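Local coordinates for protein cytochrome P450 monooxygenase (Rhodococcus sp. ECU0066, PDB 6KBH) that probably works as a self-sufficient monooxygenase, with electrons passing from FMN through a [2Fe-2S] cluster to a heme that activates oxygen, at residues 65-70 / 76-81; 607-612 / 618-623. One frame throughout, in Å; residues are numbered along the deposited sequence.

From the N terminus the chain first reaches contact 1, where strand 67-69 turns back through residues 70-75 and closes a beta hairpin with strand 76-78. The hairpin edges the mixed sheet of the cytochrome P450 part. Contact 1 is complete long before contact 2 opens, so the two follow in series and neither nest nor cross. Contact 2 closes the connection between strand 605-611 and helix 620-625, in the parallel sheet domain near the FMN. The two centres lie about 66 Å apart, on opposite sides of the chain's centre. Contact 1 lies in the P450 part and contact 2 in the reductase part.

Contact 1 (65-70 / 76-81); sequences EPVFYS and WVVTRY
Strands 67-69 and 76-78 pair antiparallel, with axes 4.6 Å apart at closest and at 160° to each other. Phe68 and Val77 form the hydrogen-bonded pair. Val77 N gives a nearly straight bond of 2.7 Å to Phe68 O, and Phe68 N returns one to Val77 O. Val67 with Val78 and Tyr69 with Trp76 are the non-hydrogen-bonded pairs. Beyond the strands, Thr79 N makes a weak bond to Pro66 O.

Tyr69 and Trp76 share one face of the hairpin with Val67 and Val78. The Tyr69 ring turns its edge to the face of the Trp76 indole in a T-shaped pair, planes at 58°. Tyr69 CD1 lies 3.7 Å from Trp76 CE2, while Tyr69 CB sits over the six-membered ring in a CH-pi contact. Phe68 and Val77 are on the other face. With CG of Phe68 between its backbone N and carbonyl carbon (chi1 61°), the ring folds over Val77, whose CB stands over one ring face, 3.5 Å from Phe68 CZ. Phe43 and Trp60 also meet this ring. At the hairpin base, Pro66 CB packs over a face of the Arg80 guanidinium, 3.4 Å from Arg80 NE. Arg80 NH1 bonds to Arg62 O, and Thr79 OG1 to Ser61 OG.

Strand 76-78 also bonds to strand 352-355, which places the hairpin at the edge of the P450 beta sheet. The two bonds of the Phe68-Val77 pair set the register, while edge-to-face and CH-pi contacts hold a ring against the partner strand on each face.

Contact 2 (607-612 / 618-623); sequences IHYAGR and AFLDRL
The Tyr609 ring is the flat group of this contact, and Ala618 O lies at its edge, near the ring plane. Two leucine methyls, Leu620 CD2 and Leu623 CD2, approach the ring obliquely. Both come to the same ring atom: Tyr609 CD2 is 3.5 Å from Leu623 CD2 and 3.8 Å from Leu620 CD2. The Leu620 side chain crosses that of Tyr609 at about a right angle. Tyr609 has its CG anti to the backbone N (chi1 -177°), which carries the ring from the strand toward the start of helix 620-625.

The phenol oxygen is the polar end of the contact. Tyr609 OH lies 3.1 Å from Ala618 O and is hydrogen-bonded to Gly585 O.

Further back along the strand, Ile607 and Leu623 reach toward each other tip to tip through their CD1 methyls. With CG1 between backbone N and carbonyl carbon (chi1 78°), Ile607 extends its CD1 toward the helix. Val631 of the neighbouring strand touches both of these side chains. Ile592 of helix 588-601 also packs on Leu623.

The contact joins the first strand and the helix of a beta-alpha-beta unit that continues into strand 631-635. Ala618 brings the connecting loop near the FMN, with its side chain about 8 Å from the bound FMN. The chemistry is mainly apolar packing of helix on sheet, made by the tyrosine ring and the methyls of Ile607, Leu620 and Leu623. The buried phenol oxygen is kept among backbone polar atoms at the loop end of this packing, with Gly585 O as its hydrogen-bond partner.

Contact 1 (65-70 / 76-81)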
ATOM      1  N   GLU A  65      31.555   0.911  -3.920  1.00 81.53           N
ATOM      2  CA  GLU A  65      31.773   1.873  -2.838  1.00 79.94           C
ATOM      3  C   GLU A  65      30.439   2.418  -2.363  1.00 82.01           C
ATOM      4  O   GLU A  65      29.962   3.452  -2.849  1.00 77.84           O
ATOM      5  CB  GLU A  65      32.698   3.009  -3.270  1.00 74.77           C
ATOM      6  CG  GLU A  65      33.253   3.794  -2.096  1.00 80.88           C
ATOM      7  CD  GLU A  65      34.287   4.812  -2.509  1.00 68.95           C
ATOM      8  OE1 GLU A  65      34.453   5.027  -3.728  1.00 69.80           O
ATOM      9  OE2 GLU A  65      34.934   5.395  -1.613  1.00 74.76           O
ATOM     10  N   PRO A  66      29.817   1.761  -1.379  1.00 79.27           N
ATOM     11  CA  PRO A  66      28.454   2.147  -0.977  1.00 73.45           C
ATOM     12  C   PRO A  66      28.386   3.447  -0.193  1.00 73.89           C
ATOM     13  O   PRO A  66      27.298   4.031  -0.091  1.00 73.31           O
ATOM     14  CB  PRO A  66      28.004   0.961  -0.120  1.00 68.78           C
ATOM     15  CG  PRO A  66      29.282   0.471   0.499  1.00 74.47           C
ATOM     16  CD  PRO A  66      30.368   0.694  -0.526  1.00 76.92           C
ATOM     17  N   VAL A  67      29.501   3.912   0.371  1.00 74.12           N
ATOM     18  CA  VAL A  67      29.542   5.123   1.185  1.00 71.20           C
ATOM     19  C   VAL A  67      30.828   5.869   0.861  1.00 73.92           C
ATOM     20  O   VAL A  67      31.920   5.301   0.963  1.00 88.03           O
ATOM     21  CB  VAL A  67      29.475   4.806   2.692  1.00 65.70           C
ATOM     22  CG1 VAL A  67      29.641   6.075   3.519  1.00 68.41           C
ATOM     23  CG2 VAL A  67      28.175   4.113   3.033  1.00 75.82           C
ATOM     24  N   PHE A  68      30.707   7.136   0.480  1.00 67.30           N
ATOM     25  CA  PHE A  68      31.894   7.906   0.146  1.00 73.71           C
ATOM     26  C   PHE A  68      31.691   9.366   0.512  1.00 74.02           C
ATOM     27  O   PHE A  68      30.563   9.845   0.670  1.00 66.46           O
ATOM     28  CB  PHE A  68      32.262   7.771  -1.340  1.00 74.39           C
ATOM     29  CG  PHE A  68      31.198   8.259  -2.292  1.00 73.56           C
ATOM     30  CD1 PHE A  68      30.213   7.400  -2.754  1.00 65.97           C
ATOM     31  CD2 PHE A  68      31.203   9.569  -2.750  1.00 71.27           C
ATOM     32  CE1 PHE A  68      29.245   7.839  -3.642  1.00 60.00           C
ATOM     33  CE2 PHE A  68      30.236  10.013  -3.637  1.00 73.52           C
ATOM     34  CZ  PHE A  68      29.254   9.144  -4.083  1.00 61.89           C
ATOM     35  N   TYR A  69      32.813  10.065   0.656  1.00 77.17           N
ATOM     36  CA  TYR A  69      32.806  11.506   0.832  1.00 72.69           C
ATOM     37  C   TYR A  69      32.871  12.185  -0.528  1.00 68.36           C
ATOM     38  O   TYR A  69      33.631  11.771  -1.408  1.00 71.82           O
ATOM     39  CB  TYR A  69      33.976  11.962   1.703  1.00 68.50           C
ATOM     40  CG  TYR A  69      33.986  13.451   1.916  1.00 75.11           C
ATOM     41  CD1 TYR A  69      33.023  14.060   2.709  1.00 78.33           C
ATOM     42  CD2 TYR A  69      34.943  14.257   1.309  1.00 70.72           C
ATOM     43  CE1 TYR A  69      33.014  15.428   2.902  1.00 70.81           C
ATOM     44  CE2 TYR A  69      34.943  15.627   1.497  1.00 68.46           C
ATOM     45  CZ  TYR A  69      33.976  16.205   2.295  1.00 72.90           C
ATOM     46  OH  TYR A  69      33.965  17.565   2.489  1.00 82.85           O
ATOM     47  N   SER A  70      32.060  13.224  -0.697  1.00 68.92           N
ATOM     48  CA  SER A  70      31.992  13.961  -1.948  1.00 73.05           C
ATOM     49  C   SER A  70      32.683  15.303  -1.770  1.00 80.73           C
ATOM     50  O   SER A  70      32.303  16.057  -0.865  1.00 74.70           O
ATOM     51  CB  SER A  70      30.536  14.155  -2.374  1.00 67.33           C
ATOM     52  OG  SER A  70      30.426  15.071  -3.449  1.00 78.76           O
ATOM     53  N   TRP A  76      28.668  13.273   2.989  1.00 74.58           N
ATOM     54  CA  TRP A  76      28.927  11.868   2.723  1.00 76.51           C
ATOM     55  C   TRP A  76      27.712  11.269   2.026  1.00 63.27           C
ATOM     56  O   TRP A  76      26.572  11.569   2.384  1.00 72.23           O
ATOM     57  CB  TRP A  76      29.215  11.130   4.032  1.00 70.61           C
ATOM     58  CG  TRP A  76      30.346  11.742   4.795  1.00 75.95           C
ATOM     59  CD1 TRP A  76      30.338  12.936   5.463  1.00 74.05           C
ATOM     60  CD2 TRP A  76      31.656  11.197   4.967  1.00 75.76           C
ATOM     61  NE1 TRP A  76      31.564  13.166   6.036  1.00 76.63           N
ATOM     62  CE2 TRP A  76      32.391  12.113   5.747  1.00 81.47           C
ATOM     63  CE3 TRP A  76      32.281  10.024   4.533  1.00 74.61           C
ATOM     64  CZ2 TRP A  76      33.719  11.891   6.107  1.00 79.73           C
ATOM     65  CZ3 TRP A  76      33.600   9.804   4.891  1.00 88.93           C
ATOM     66  CH2 TRP A  76      34.304  10.735   5.670  1.00 83.16           C
ATOM     67  N   VAL A  77      27.960  10.433   1.022  1.00 66.29           N
ATOM     68  CA  VAL A  77      26.914   9.896   0.160  1.00 64.10           C
ATOM     69  C   VAL A  77      26.682   8.436   0.520  1.00 72.41           C
ATOM     70  O   VAL A  77      27.638   7.662   0.654  1.00 71.91           O
ATOM     71  CB  VAL A  77      27.276  10.043  -1.326  1.00 65.28           C
ATOM     72  CG1 VAL A  77      26.107   9.627  -2.205  1.00 65.24           C
ATOM     73  CG2 VAL A  77      27.689  11.467  -1.626  1.00 66.10           C
ATOM     74  N   VAL A  78      25.411   8.063   0.670  1.00 79.14           N
ATOM     75  CA  VAL A  78      25.006   6.714   1.045  1.00 69.24           C
ATOM     76  C   VAL A  78      24.080   6.186  -0.037  1.00 70.65           C
ATOM     77  O   VAL A  78      23.105   6.846  -0.413  1.00 70.85           O
ATOM     78  CB  VAL A  78      24.329   6.684   2.424  1.00 68.89           C
ATOM     79  CG1 VAL A  78      23.940   5.258   2.797  1.00 71.26           C
ATOM     80  CG2 VAL A  78      25.262   7.274   3.466  1.00 70.49           C
ATOM     81  N   THR A  79      24.378   4.988  -0.519  1.00 76.58           N
ATOM     82  CA  THR A  79      23.934   4.570  -1.833  1.00 68.17           C
ATOM     83  C   THR A  79      23.071   3.313  -1.834  1.00 72.81           C
ATOM     84  O   THR A  79      22.151   3.239  -2.652  1.00 66.94           O
ATOM     85  CB  THR A  79      25.171   4.403  -2.728  1.00 65.02           C
ATOM     86  OG1 THR A  79      25.604   5.699  -3.172  1.00 91.92           O
ATOM     87  CG2 THR A  79      24.923   3.532  -3.912  1.00 69.57           C
ATOM     88  N   ARG A  80      23.254   2.385  -0.890  1.00 58.18           N
ATOM     89  CA  ARG A  80      22.545   1.110  -0.923  1.00 73.46           C
ATOM     90  C   ARG A  80      21.346   1.091   0.033  1.00 73.20           C
ATOM     91  O   ARG A  80      21.325   1.776   1.058  1.00 71.45           O
ATOM     92  CB  ARG A  80      23.515  -0.034  -0.611  1.00 67.30           C
ATOM     93  CG  ARG A  80      24.606  -0.137  -1.670  1.00 79.05           C
ATOM     94  CD  ARG A  80      25.190  -1.527  -1.840  1.00 79.33           C
ATOM     95  NE  ARG A  80      26.167  -1.855  -0.810  1.00 81.91           N
ATOM     96  CZ  ARG A  80      27.230  -2.624  -1.017  1.00 81.68           C
ATOM     97  NH1 ARG A  80      27.462  -3.131  -2.221  1.00 78.71           N
ATOM     98  NH2 ARG A  80      28.070  -2.876  -0.024  1.00 78.63           N
ATOM     99  N   TYR A  81      20.353   0.266  -0.314  1.00 73.25           N
ATOM    100  CA  TYR A  81      19.005   0.382   0.243  1.00 76.98           C
ATOM    101  C   TYR A  81      18.943  -0.018   1.716  1.00 73.79           C
ATOM    102  O   TYR A  81      18.261   0.645   2.510  1.00 74.58           O
ATOM    103  CB  TYR A  81      18.044  -0.450  -0.612  1.00 71.39           C
ATOM    104  CG  TYR A  81      16.659  -0.704  -0.048  1.00 81.34           C
ATOM    105  CD1 TYR A  81      16.423  -1.755   0.826  1.00 76.06           C
ATOM    106  CD2 TYR A  81      15.575   0.071  -0.446  1.00 74.17           C
ATOM    107  CE1 TYR A  81      15.169  -1.998   1.324  1.00 79.71           C
ATOM    108  CE2 TYR A  81      14.309  -0.170   0.050  1.00 81.30           C
ATOM    109  CZ  TYR A  81      14.115  -1.209   0.932  1.00 79.78           C
ATOM    110  OH  TYR A  81      12.865  -1.468   1.436  1.00 79.95           O
TER

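Contact 2 (607-612 / 618-623)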
ATOM      1  N   ILE A 607     -17.131 -40.404   2.127  1.00120.55           N
ATOM      2  CA  ILE A 607     -17.634 -39.034   2.102  1.00117.93           C
ATOM      3  C   ILE A 607     -19.118 -39.032   2.443  1.00116.95           C
ATOM      4  O   ILE A 607     -19.892 -39.839   1.913  1.00117.29           O
ATOM      5  CB  ILE A 607     -17.355 -38.343   0.753  1.00115.69           C
ATOM      6  CG1 ILE A 607     -18.313 -38.765  -0.343  1.00117.47           C
ATOM      7  CG2 ILE A 607     -16.009 -38.731   0.239  1.00119.38           C
ATOM      8  CD1 ILE A 607     -17.996 -38.039  -1.620  1.00119.09           C
ATOM      9  N   HIS A 608     -19.498 -38.143   3.357  1.00110.64           N
ATOM     10  CA  HIS A 608     -20.843 -38.066   3.906  1.00109.01           C
ATOM     11  C   HIS A 608     -21.331 -36.638   3.686  1.00105.03           C
ATOM     12  O   HIS A 608     -20.725 -35.690   4.195  1.00 98.67           O
ATOM     13  CB  HIS A 608     -20.846 -38.439   5.398  1.00113.88           C
ATOM     14  CG  HIS A 608     -20.577 -39.882   5.671  1.00117.53           C
ATOM     15  ND1 HIS A 608     -21.583 -40.808   5.848  1.00125.19           N
ATOM     16  CD2 HIS A 608     -19.417 -40.559   5.828  1.00119.39           C
ATOM     17  CE1 HIS A 608     -21.061 -41.998   6.085  1.00119.07           C
ATOM     18  NE2 HIS A 608     -19.745 -41.875   6.076  1.00115.70           N
ATOM     19  N   TYR A 609     -22.421 -36.479   2.935  1.00111.23           N
ATOM     20  CA  TYR A 609     -22.847 -35.173   2.432  1.00106.46           C
ATOM     21  C   TYR A 609     -24.303 -34.931   2.811  1.00111.76           C
ATOM     22  O   TYR A 609     -25.202 -35.620   2.318  1.00107.19           O
ATOM     23  CB  TYR A 609     -22.644 -35.099   0.916  1.00101.13           C
ATOM     24  CG  TYR A 609     -22.983 -33.775   0.268  1.00 98.17           C
ATOM     25  CD1 TYR A 609     -22.975 -32.589   0.993  1.00 97.98           C
ATOM     26  CD2 TYR A 609     -23.301 -33.713  -1.083  1.00102.31           C
ATOM     27  CE1 TYR A 609     -23.287 -31.381   0.388  1.00 98.56           C
ATOM     28  CE2 TYR A 609     -23.608 -32.514  -1.694  1.00101.04           C
ATOM     29  CZ  TYR A 609     -23.602 -31.353  -0.956  1.00 96.60           C
ATOM     30  OH  TYR A 609     -23.912 -30.162  -1.571  1.00101.70           O
ATOM     31  N   ALA A 610     -24.535 -33.942   3.671  1.00109.92           N
ATOM     32  CA  ALA A 610     -25.870 -33.580   4.120  1.00104.27           C
ATOM     33  C   ALA A 610     -26.223 -32.173   3.655  1.00107.17           C
ATOM     34  O   ALA A 610     -25.352 -31.360   3.333  1.00109.14           O
ATOM     35  CB  ALA A 610     -25.985 -33.669   5.647  1.00107.94           C
ATOM     36  N   GLY A 611     -27.521 -31.895   3.625  1.00105.14           N
ATOM     37  CA  GLY A 611     -28.010 -30.592   3.222  1.00106.24           C
ATOM     38  C   GLY A 611     -29.504 -30.511   3.431  1.00114.61           C
ATOM     39  O   GLY A 611     -30.179 -31.528   3.624  1.00118.24           O
ATOM     40  N   ARG A 612     -30.015 -29.278   3.388  1.00111.90           N
ATOM     41  CA  ARG A 612     -31.429 -29.061   3.676  1.00107.96           C
ATOM     42  C   ARG A 612     -32.323 -29.779   2.669  1.00118.36           C
ATOM     43  O   ARG A 612     -33.398 -30.274   3.029  1.00126.25           O
ATOM     44  CB  ARG A 612     -31.740 -27.562   3.714  1.00111.55           C
ATOM     45  CG  ARG A 612     -31.706 -26.859   2.362  1.00122.19           C
ATOM     46  CD  ARG A 612     -31.490 -25.359   2.512  1.00121.51           C
ATOM     47  NE  ARG A 612     -32.672 -24.668   3.022  1.00129.37           N
ATOM     48  CZ  ARG A 612     -33.652 -24.197   2.258  1.00129.18           C
ATOM     49  NH1 ARG A 612     -33.600 -24.345   0.941  1.00120.54           N
ATOM     50  NH2 ARG A 612     -34.688 -23.580   2.812  1.00132.43           N
ATOM     51  N   ALA A 618     -25.610 -29.337  -4.308  1.00108.94           N
ATOM     52  CA  ALA A 618     -24.833 -29.318  -5.535  1.00 98.25           C
ATOM     53  C   ALA A 618     -23.863 -30.491  -5.584  1.00 93.22           C
ATOM     54  O   ALA A 618     -23.411 -30.999  -4.552  1.00 92.42           O
ATOM     55  CB  ALA A 618     -24.064 -28.003  -5.661  1.00 96.37           C
ATOM     56  N   PHE A 619     -23.568 -30.930  -6.806  1.00 98.54           N
ATOM     57  CA  PHE A 619     -22.561 -31.928  -7.162  1.00 99.42           C
ATOM     58  C   PHE A 619     -22.980 -33.360  -6.863  1.00104.96           C
ATOM     59  O   PHE A 619     -22.145 -34.256  -7.006  1.00111.48           O
ATOM     60  CB  PHE A 619     -21.213 -31.659  -6.483  1.00 97.67           C
ATOM     61  CG  PHE A 619     -20.555 -30.389  -6.935  1.00103.87           C
ATOM     62  CD1 PHE A 619     -20.153 -30.237  -8.252  1.00107.81           C
ATOM     63  CD2 PHE A 619     -20.345 -29.345  -6.051  1.00 95.61           C
ATOM     64  CE1 PHE A 619     -19.548 -29.069  -8.676  1.00 98.87           C
ATOM     65  CE2 PHE A 619     -19.741 -28.174  -6.470  1.00 98.89           C
ATOM     66  CZ  PHE A 619     -19.342 -28.036  -7.784  1.00 97.21           C
ATOM     67  N   LEU A 620     -24.229 -33.612  -6.459  1.00106.31           N
ATOM     68  CA  LEU A 620     -24.694 -34.993  -6.351  1.00104.27           C
ATOM     69  C   LEU A 620     -24.545 -35.715  -7.683  1.00106.06           C
ATOM     70  O   LEU A 620     -24.130 -36.878  -7.730  1.00100.90           O
ATOM     71  CB  LEU A 620     -26.149 -35.027  -5.891  1.00 97.69           C
ATOM     72  CG  LEU A 620     -26.489 -34.349  -4.566  1.00 99.02           C
ATOM     73  CD1 LEU A 620     -27.987 -34.193  -4.455  1.00100.40           C
ATOM     74  CD2 LEU A 620     -25.946 -35.147  -3.393  1.00 93.01           C
ATOM     75  N   ASP A 621     -24.889 -35.030  -8.776  1.00106.63           N
ATOM     76  CA  ASP A 621     -24.571 -35.504 -10.118  1.00110.87           C
ATOM     77  C   ASP A 621     -23.090 -35.842 -10.234  1.00114.77           C
ATOM     78  O   ASP A 621     -22.712 -36.960 -10.594  1.00116.22           O
ATOM     79  CB  ASP A 621     -24.952 -34.427 -11.131  1.00115.04           C
ATOM     80  CG  ASP A 621     -24.578 -33.029 -10.653  1.00120.62           C
ATOM     81  OD1 ASP A 621     -25.008 -32.648  -9.544  1.00122.60           O
ATOM     82  OD2 ASP A 621     -23.842 -32.322 -11.374  1.00115.90           O
ATOM     83  N   ARG A 622     -22.240 -34.863  -9.931  1.00110.60           N
ATOM     84  CA  ARG A 622     -20.800 -35.083  -9.913  1.00109.38           C
ATOM     85  C   ARG A 622     -20.424 -36.184  -8.927  1.00105.11           C
ATOM     86  O   ARG A 622     -19.574 -37.036  -9.223  1.00104.91           O
ATOM     87  CB  ARG A 622     -20.112 -33.772  -9.559  1.00116.18           C
ATOM     88  CG  ARG A 622     -18.681 -33.879  -9.114  1.00114.37           C
ATOM     89  CD  ARG A 622     -17.958 -32.632  -9.543  1.00110.87           C
ATOM     90  NE  ARG A 622     -16.561 -32.608  -9.139  1.00105.50           N
ATOM     91  CZ  ARG A 622     -15.794 -31.534  -9.256  1.00100.83           C
ATOM     92  NH1 ARG A 622     -16.301 -30.417  -9.761  1.00101.99           N
ATOM     93  NH2 ARG A 622     -14.524 -31.573  -8.878  1.00108.66           N
ATOM     94  N   LEU A 623     -21.065 -36.190  -7.753  1.00107.52           N
ATOM     95  CA  LEU A 623     -20.799 -37.187  -6.716  1.00111.06           C
ATOM     96  C   LEU A 623     -21.345 -38.564  -7.076  1.00116.75           C
ATOM     97  O   LEU A 623     -20.960 -39.553  -6.444  1.00116.65           O
ATOM     98  CB  LEU A 623     -21.410 -36.716  -5.397  1.00103.40           C
ATOM     99  CG  LEU A 623     -20.651 -36.788  -4.080  1.00107.37           C
ATOM    100  CD1 LEU A 623     -19.202 -36.423  -4.290  1.00105.54           C
ATOM    101  CD2 LEU A 623     -21.306 -35.811  -3.126  1.00 99.90           C
TER